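Local coordinates for protein restriction endonuclease (Mycobacterium sp., PDB 4F0Q) that cleaves DNA as a cytosine methylation-dependent restriction endonuclease that works as a tetramer, at residues 351-356 against 375-380. Numbering follows the deposited sequence.
With MG (magnesium ion), chain E.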
ATOM      1  N   VAL A 351      -0.877   6.187  -3.241  1.00 28.85           N
ATOM      2  CA  VAL A 351      -0.817   7.571  -2.788  1.00 25.68           C
ATOM      3  C   VAL A 351      -0.377   7.661  -1.331  1.00 22.14           C
ATOM      4  O   VAL A 351      -0.890   6.946  -0.466  1.00 24.45           O
ATOM      5  CB  VAL A 351      -2.176   8.276  -2.966  1.00 26.15           C
ATOM      6  CG1 VAL A 351      -2.076   9.742  -2.575  1.00 25.64           C
ATOM      7  CG2 VAL A 351      -2.654   8.139  -4.402  1.00 26.23           C
ATOM      8  N   VAL A 352       0.583   8.542  -1.070  1.00 19.56           N
ATOM      9  CA  VAL A 352       1.107   8.728   0.275  1.00 21.26           C
ATOM     10  C   VAL A 352       0.591  10.024   0.891  1.00 20.63           C
ATOM     11  O   VAL A 352       0.834  11.112   0.372  1.00 20.60           O
ATOM     12  CB  VAL A 352       2.647   8.749   0.280  1.00 19.04           C
ATOM     13  CG1 VAL A 352       3.170   8.945   1.694  1.00 18.39           C
ATOM     14  CG2 VAL A 352       3.196   7.468  -0.326  1.00 17.37           C
ATOM     15  N   LEU A 353      -0.128   9.895   2.000  1.00 17.15           N
ATOM     16  CA  LEU A 353      -0.613  11.054   2.735  1.00 14.65           C
ATOM     17  C   LEU A 353       0.314  11.340   3.908  1.00 14.91           C
ATOM     18  O   LEU A 353       0.538  10.482   4.762  1.00 20.11           O
ATOM     19  CB  LEU A 353      -2.046  10.827   3.226  1.00 23.02           C
ATOM     20  CG  LEU A 353      -3.188  11.221   2.283  1.00 23.89           C
ATOM     21  CD1 LEU A 353      -3.111  10.473   0.961  1.00 25.50           C
ATOM     22  CD2 LEU A 353      -4.534  10.985   2.951  1.00 22.58           C
ATOM     23  N   GLY A 354       0.857  12.550   3.942  1.00 17.48           N
ATOM     24  CA  GLY A 354       1.805  12.921   4.973  1.00 16.80           C
ATOM     25  C   GLY A 354       1.237  13.864   6.014  1.00 16.33           C
ATOM     26  O   GLY A 354       0.377  14.691   5.719  1.00 16.37           O
ATOM     27  N   GLN A 355       1.728  13.727   7.240  1.00 18.43           N
ATOM     28  CA  GLN A 355       1.361  14.621   8.330  1.00 19.26           C
ATOM     29  C   GLN A 355       2.593  14.950   9.158  1.00 17.98           C
ATOM     30  O   GLN A 355       3.367  14.063   9.501  1.00 17.81           O
ATOM     31  CB  GLN A 355       0.299  13.977   9.219  1.00 22.87           C
ATOM     32  CG  GLN A 355       0.085  14.695  10.542  1.00 20.22           C
ATOM     33  CD  GLN A 355      -0.401  16.117  10.365  1.00 17.98           C
ATOM     34  OE1 GLN A 355       0.135  17.048  10.967  1.00 22.55           O
ATOM     35  NE2 GLN A 355      -1.426  16.294   9.538  1.00 20.89           N
ATOM     36  N   ALA A 356       2.772  16.226   9.476  1.00 20.34           N
ATOM     37  CA  ALA A 356       3.937  16.664  10.233  1.00 19.30           C
ATOM     38  C   ALA A 356       3.533  17.466  11.462  1.00 18.92           C
ATOM     39  O   ALA A 356       2.721  18.388  11.372  1.00 19.67           O
ATOM     40  CB  ALA A 356       4.853  17.489   9.349  1.00 18.45           C
ATOM     41  N   ALA A 375      -7.896   8.164   9.003  1.00 21.05           N
ATOM     42  CA  ALA A 375      -9.271   8.252   8.517  1.00 24.94           C
ATOM     43  C   ALA A 375      -9.343   8.774   7.084  1.00 26.26           C
ATOM     44  O   ALA A 375     -10.287   8.478   6.352  1.00 27.49           O
ATOM     45  CB  ALA A 375     -10.105   9.127   9.442  1.00 24.24           C
ATOM     46  N   ARG A 376      -8.339   9.551   6.690  1.00 24.85           N
ATOM     47  CA  ARG A 376      -8.283  10.116   5.347  1.00 28.96           C
ATOM     48  C   ARG A 376      -7.864   9.080   4.307  1.00 27.40           C
ATOM     49  O   ARG A 376      -8.069   9.273   3.109  1.00 30.96           O
ATOM     50  CB  ARG A 376      -7.317  11.301   5.315  1.00 26.04           C
ATOM     51  CG  ARG A 376      -7.839  12.550   6.002  1.00 27.40           C
ATOM     52  CD  ARG A 376      -8.958  13.183   5.196  1.00 28.45           C
ATOM     53  NE  ARG A 376      -8.543  13.452   3.822  1.00 28.34           N
ATOM     54  CZ  ARG A 376      -7.915  14.557   3.434  1.00 27.81           C
ATOM     55  NH1 ARG A 376      -7.627  15.503   4.317  1.00 23.93           N
ATOM     56  NH2 ARG A 376      -7.576  14.715   2.163  1.00 29.69           N
ATOM     57  N   LEU A 377      -7.279   7.981   4.771  1.00 25.13           N
ATOM     58  CA  LEU A 377      -6.744   6.964   3.873  1.00 20.79           C
ATOM     59  C   LEU A 377      -7.824   6.091   3.244  1.00 24.68           C
ATOM     60  O   LEU A 377      -8.754   5.645   3.916  1.00 27.90           O
ATOM     61  CB  LEU A 377      -5.726   6.085   4.601  1.00 24.77           C
ATOM     62  CG  LEU A 377      -4.442   6.764   5.078  1.00 23.03           C
ATOM     63  CD1 LEU A 377      -3.543   5.765   5.789  1.00 22.62           C
ATOM     64  CD2 LEU A 377      -3.712   7.412   3.912  1.00 20.53           C
ATOM     65  N   ARG A 378      -7.687   5.857   1.943  1.00 26.22           N
ATOM     66  CA  ARG A 378      -8.529   4.908   1.232  1.00 24.34           C
ATOM     67  C   ARG A 378      -7.700   3.668   0.942  1.00 23.48           C
ATOM     68  O   ARG A 378      -6.528   3.602   1.311  1.00 24.26           O
ATOM     69  CB  ARG A 378      -9.026   5.515  -0.080  1.00 24.33           C
ATOM     70  CG  ARG A 378      -9.841   6.782   0.092  1.00 26.36           C
ATOM     71  CD  ARG A 378     -10.209   7.377  -1.254  1.00 25.72           C
ATOM     72  NE  ARG A 378     -11.016   8.584  -1.111  1.00 31.62           N
ATOM     73  CZ  ARG A 378     -11.416   9.338  -2.128  1.00 36.15           C
ATOM     74  NH1 ARG A 378     -11.082   9.013  -3.369  1.00 36.08           N
ATOM     75  NH2 ARG A 378     -12.150  10.420  -1.904  1.00 38.17           N
ATOM     76  N   ARG A 379      -8.299   2.681   0.285  1.00 30.97           N
ATOM     77  CA  ARG A 379      -7.545   1.504  -0.124  1.00 34.12           C
ATOM     78  C   ARG A 379      -6.578   1.875  -1.243  1.00 31.62           C
ATOM     79  O   ARG A 379      -6.942   2.577  -2.187  1.00 28.88           O
ATOM     80  CB  ARG A 379      -8.474   0.373  -0.563  1.00 30.79           C
ATOM     81  CG  ARG A 379      -9.498   0.778  -1.599  1.00 32.73           C
ATOM     82  CD  ARG A 379     -10.318  -0.411  -2.049  1.00 37.88           C
ATOM     83  NE  ARG A 379     -11.493   0.009  -2.802  1.00 35.83           N
ATOM     84  CZ  ARG A 379     -12.394  -0.825  -3.307  1.00 32.81           C
ATOM     85  NH1 ARG A 379     -12.256  -2.134  -3.145  1.00 27.50           N
ATOM     86  NH2 ARG A 379     -13.434  -0.347  -3.974  1.00 38.57           N
ATOM     87  N   GLY A 380      -5.340   1.411  -1.123  1.00 31.45           N
ATOM     88  CA  GLY A 380      -4.305   1.763  -2.075  1.00 27.78           C
ATOM     89  C   GLY A 380      -3.565   3.011  -1.644  1.00 25.21           C
ATOM     90  O   GLY A 380      -2.695   3.507  -2.356  1.00 28.14           O
TER
HETATM   91 MG    MG E 501       0.837  19.013  10.762  1.00 21.26          MG
HETATM   92  O   HOH W   1       1.982  20.679  10.260  1.00 19.28           O
HETATM   93  O   HOH W   2       0.739  19.771  12.701  1.00 23.75           O
HETATM   94  O   HOH W   3      -1.071  19.503  10.004  1.00 26.46           O
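Leu353 carries the apolar part of this contact, reaching from the strand to Arg376 and Leu377 in the chain that follows helix 367-374. Its CD2 lies 3.7 Å from Arg376 CB, the arginine's chain set roughly perpendicular to it, and 3.8 Å from Leu377 CD2. The two leucines lie side by side, pointing opposite ways, and the same methyl, Leu377 CD2, also touches Leu353 CB at 3.9 Å. Leu377 begins beside the strand rather than aimed at it; with CG placed anti to the carbonyl carbon (chi1 -65°), its branched end still arrives there. At the start of the strand segment the backbones meet through one weak bond, Val351 N to Gly380 O at 3.4 Å, bent to 135° at the hydrogen. It falls just where the loop passes into strand 381-387, the parallel neighbour of strand 347-357, so the pair closes a beta-alpha-beta crossover. Val333 touches both Leu353 and Arg376, while Tyr404 of a second subunit packs on Arg376.

Farther along the same strand lies the metal. Gln355 OE1 and Ala356 O each bind magnesium at 2.1 Å, three waters join them, and Asp334 completes the six ligands. The glutamine chain bends at chi2 to bring its amide oxygen to the ion; NE2 makes a weak hydrogen bond to Gly332 O, which favours this amide orientation. Asp334 and Gln355 are consistent with the PD-(D/E)XK nuclease motif, Gln355 taking the D/E position. The leucine contact is apolar and buried; between the two segments the sole hydrogen bond is the weak Val351–Gly380 one, and true strand pairing begins at Ile382.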